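Local atomic coordinates of conserved hypothetical protein BatB (Bacteroides thetaiotaomicron, PDB entry 3IBS), a protein that is of unknown function but carries a von Willebrand factor type A domain that binds magnesium and probably works at the cell membrane. Residues A[18-23]-A[84-89]. Sequence-based numbering, arbitrary orientation.
Sequences LDISNS and PSLISK. With MG (magnesium ion), chain I.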
loop_
_atom_site.group_PDB
_atom_site.type_symbol
_atom_site.label_atom_id
_atom_site.label_comp_id
_atom_site.label_asym_id
_atom_site.label_seq_id
_atom_site.Cartn_x
_atom_site.Cartn_y
_atom_site.Cartn_z
ATOM N N LEU A 18 15.596 14.999 12.367
ATOM C CA LEU A 18 14.767 13.886 11.925
ATOM C C LEU A 18 13.474 14.383 11.266
ATOM O O LEU A 18 12.675 15.093 11.877
ATOM C CB LEU A 18 14.459 12.972 13.116
ATOM C CG LEU A 18 13.470 11.811 12.926
ATOM C CD1 LEU A 18 13.949 10.826 11.828
ATOM C CD2 LEU A 18 13.267 11.084 14.282
ATOM N N ASP A 19 13.269 13.956 10.031
ATOM C CA ASP A 19 12.024 14.157 9.299
ATOM C C ASP A 19 10.914 13.384 10.002
ATOM O O ASP A 19 11.012 12.165 10.150
ATOM C CB ASP A 19 12.212 13.629 7.857
ATOM C CG ASP A 19 11.081 14.042 6.911
ATOM O OD1 ASP A 19 9.921 14.165 7.371
ATOM O OD2 ASP A 19 11.349 14.233 5.692
ATOM N N ILE A 20 9.874 14.095 10.461
ATOM C CA ILE A 20 8.682 13.459 11.019
ATOM C C ILE A 20 7.395 13.793 10.214
ATOM O O ILE A 20 6.272 13.703 10.728
ATOM C CB ILE A 20 8.488 13.768 12.530
ATOM C CG1 ILE A 20 8.198 15.266 12.780
ATOM C CG2 ILE A 20 9.696 13.227 13.339
ATOM C CD1 ILE A 20 7.506 15.573 14.176
ATOM N N SER A 21 7.552 14.180 8.956
ATOM C CA SER A 21 6.383 14.371 8.084
ATOM C C SER A 21 5.667 13.023 7.828
ATOM O O SER A 21 6.233 11.956 8.110
ATOM C CB SER A 21 6.784 15.024 6.764
ATOM O OG SER A 21 7.575 14.157 5.984
ATOM N N ASN A 22 4.433 13.098 7.313
ATOM C CA ASN A 22 3.569 11.930 7.083
ATOM C C ASN A 22 4.210 10.843 6.237
ATOM O O ASN A 22 3.984 9.658 6.471
ATOM C CB ASN A 22 2.235 12.368 6.428
ATOM C CG ASN A 22 1.403 13.241 7.349
ATOM O OD1 ASN A 22 1.473 13.099 8.570
ATOM N ND2 ASN A 22 0.611 14.148 6.771
ATOM N N SER A 23 5.025 11.249 5.264
ATOM C CA SER A 23 5.679 10.280 4.384
ATOM C C SER A 23 6.595 9.293 5.158
ATOM O O SER A 23 6.885 8.195 4.675
ATOM C CB SER A 23 6.479 11.013 3.300
ATOM O OG SER A 23 7.427 11.873 3.923
ATOM N N PRO A 84 4.774 11.973 14.207
ATOM C CA PRO A 84 4.387 13.070 13.312
ATOM C C PRO A 84 3.439 14.102 13.933
ATOM O O PRO A 84 3.438 15.254 13.521
ATOM C CB PRO A 84 3.685 12.336 12.155
ATOM C CG PRO A 84 4.383 11.007 12.120
ATOM C CD PRO A 84 4.521 10.656 13.583
ATOM N N SER A 85 2.624 13.690 14.898
ATOM C CA SER A 85 1.692 14.618 15.557
ATOM C C SER A 85 2.402 15.732 16.351
ATOM O O SER A 85 1.782 16.736 16.692
ATOM C CB SER A 85 0.714 13.853 16.440
ATOM O OG SER A 85 1.431 13.133 17.420
ATOM N N LEU A 86 3.703 15.590 16.614
ATOM C CA LEU A 86 4.459 16.709 17.208
ATOM C C LEU A 86 4.415 17.990 16.351
ATOM O O LEU A 86 4.521 19.087 16.880
ATOM C CB LEU A 86 5.920 16.320 17.469
ATOM C CG LEU A 86 6.133 15.232 18.515
ATOM C CD1 LEU A 86 7.624 14.879 18.546
ATOM C CD2 LEU A 86 5.588 15.671 19.902
ATOM N N ILE A 87 4.304 17.836 15.030
ATOM C CA ILE A 87 4.232 18.986 14.111
ATOM C C ILE A 87 3.072 18.803 13.141
ATOM O O ILE A 87 3.052 17.852 12.360
ATOM C CB ILE A 87 5.542 19.160 13.290
ATOM C CG1 ILE A 87 6.751 19.348 14.211
ATOM C CG2 ILE A 87 5.416 20.342 12.291
ATOM C CD1 ILE A 87 8.080 19.244 13.497
ATOM N N SER A 88 2.114 19.723 13.167
ATOM C CA SER A 88 0.964 19.628 12.252
ATOM C C SER A 88 1.210 20.226 10.854
ATOM O O SER A 88 0.738 19.678 9.872
ATOM C CB SER A 88 -0.300 20.219 12.881
ATOM O OG SER A 88 -0.035 21.521 13.357
ATOM N N LYS A 89 1.941 21.335 10.765
ATOM C CA LYS A 89 2.295 21.928 9.471
ATOM C C LYS A 89 3.129 20.958 8.628
ATOM O O LYS A 89 4.206 20.515 9.050
ATOM C CB LYS A 89 3.066 23.230 9.686
ATOM C CG LYS A 89 3.598 23.868 8.422
ATOM C CD LYS A 89 4.088 25.277 8.684
ATOM C CE LYS A 89 4.735 25.888 7.448
ATOM N NZ LYS A 89 5.095 27.325 7.693
HETATM MG MG MG I . 7.470 13.949 3.837
HETATM O O HOH W 1 9.488 13.978 3.749
HETATM O O HOH W 2 4.518 15.818 10.929
HETATM O O HOH W 3 5.403 13.867 3.990
HETATM O O HOH W 4 7.358 13.845 1.765
HETATM O O HOH W 5 7.307 16.043 3.776
#
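I20 and P84 bring two loops of a von Willebrand factor A domain together, their CA atoms 4.9 Å apart. Residues 18-23 run off the end of central strand 13-19 through the D-I-S-N-S form of the DxSxS signature of the metal ion-dependent adhesion site (MIDAS); residues 84-89 start as a 3-10 turn in the loop between helices 72-80 and 94-102. No direct hydrogen bond joins them. P84 CA and P84 CB both lie 3.3 Å from I20 O, the first in a strongly bent CA-H...O contact (122° at H), and a water lies 2.8 Å from I20 O and 2.9 Å from P84 O, within hydrogen-bonding distance of both, and links the two backbones.

The pairing illustrates how a metal loop can face two ways. On one side, the I20 side chain reaches across to the second loop: its CG1 sits between the backbone N and the carbonyl carbon (chi1 66°). The side chain crosses those of L86 and I87 at about a right angle, and its CD1 packs against L86 CB at 3.7 Å and I87 CD1 at 3.8 Å. F63 of strand 62-69 touches L86 and I87 as well.

On the other side, S21 OG and S23 OG bind the magnesium, with four waters completing six ligands. D19 belongs to the second shell: OD2 accepts from a metal-bound water, while OD1 closes an Asx turn with S21 N and, through its syn lone pair, receives the S21 OG proton at 2.7 Å.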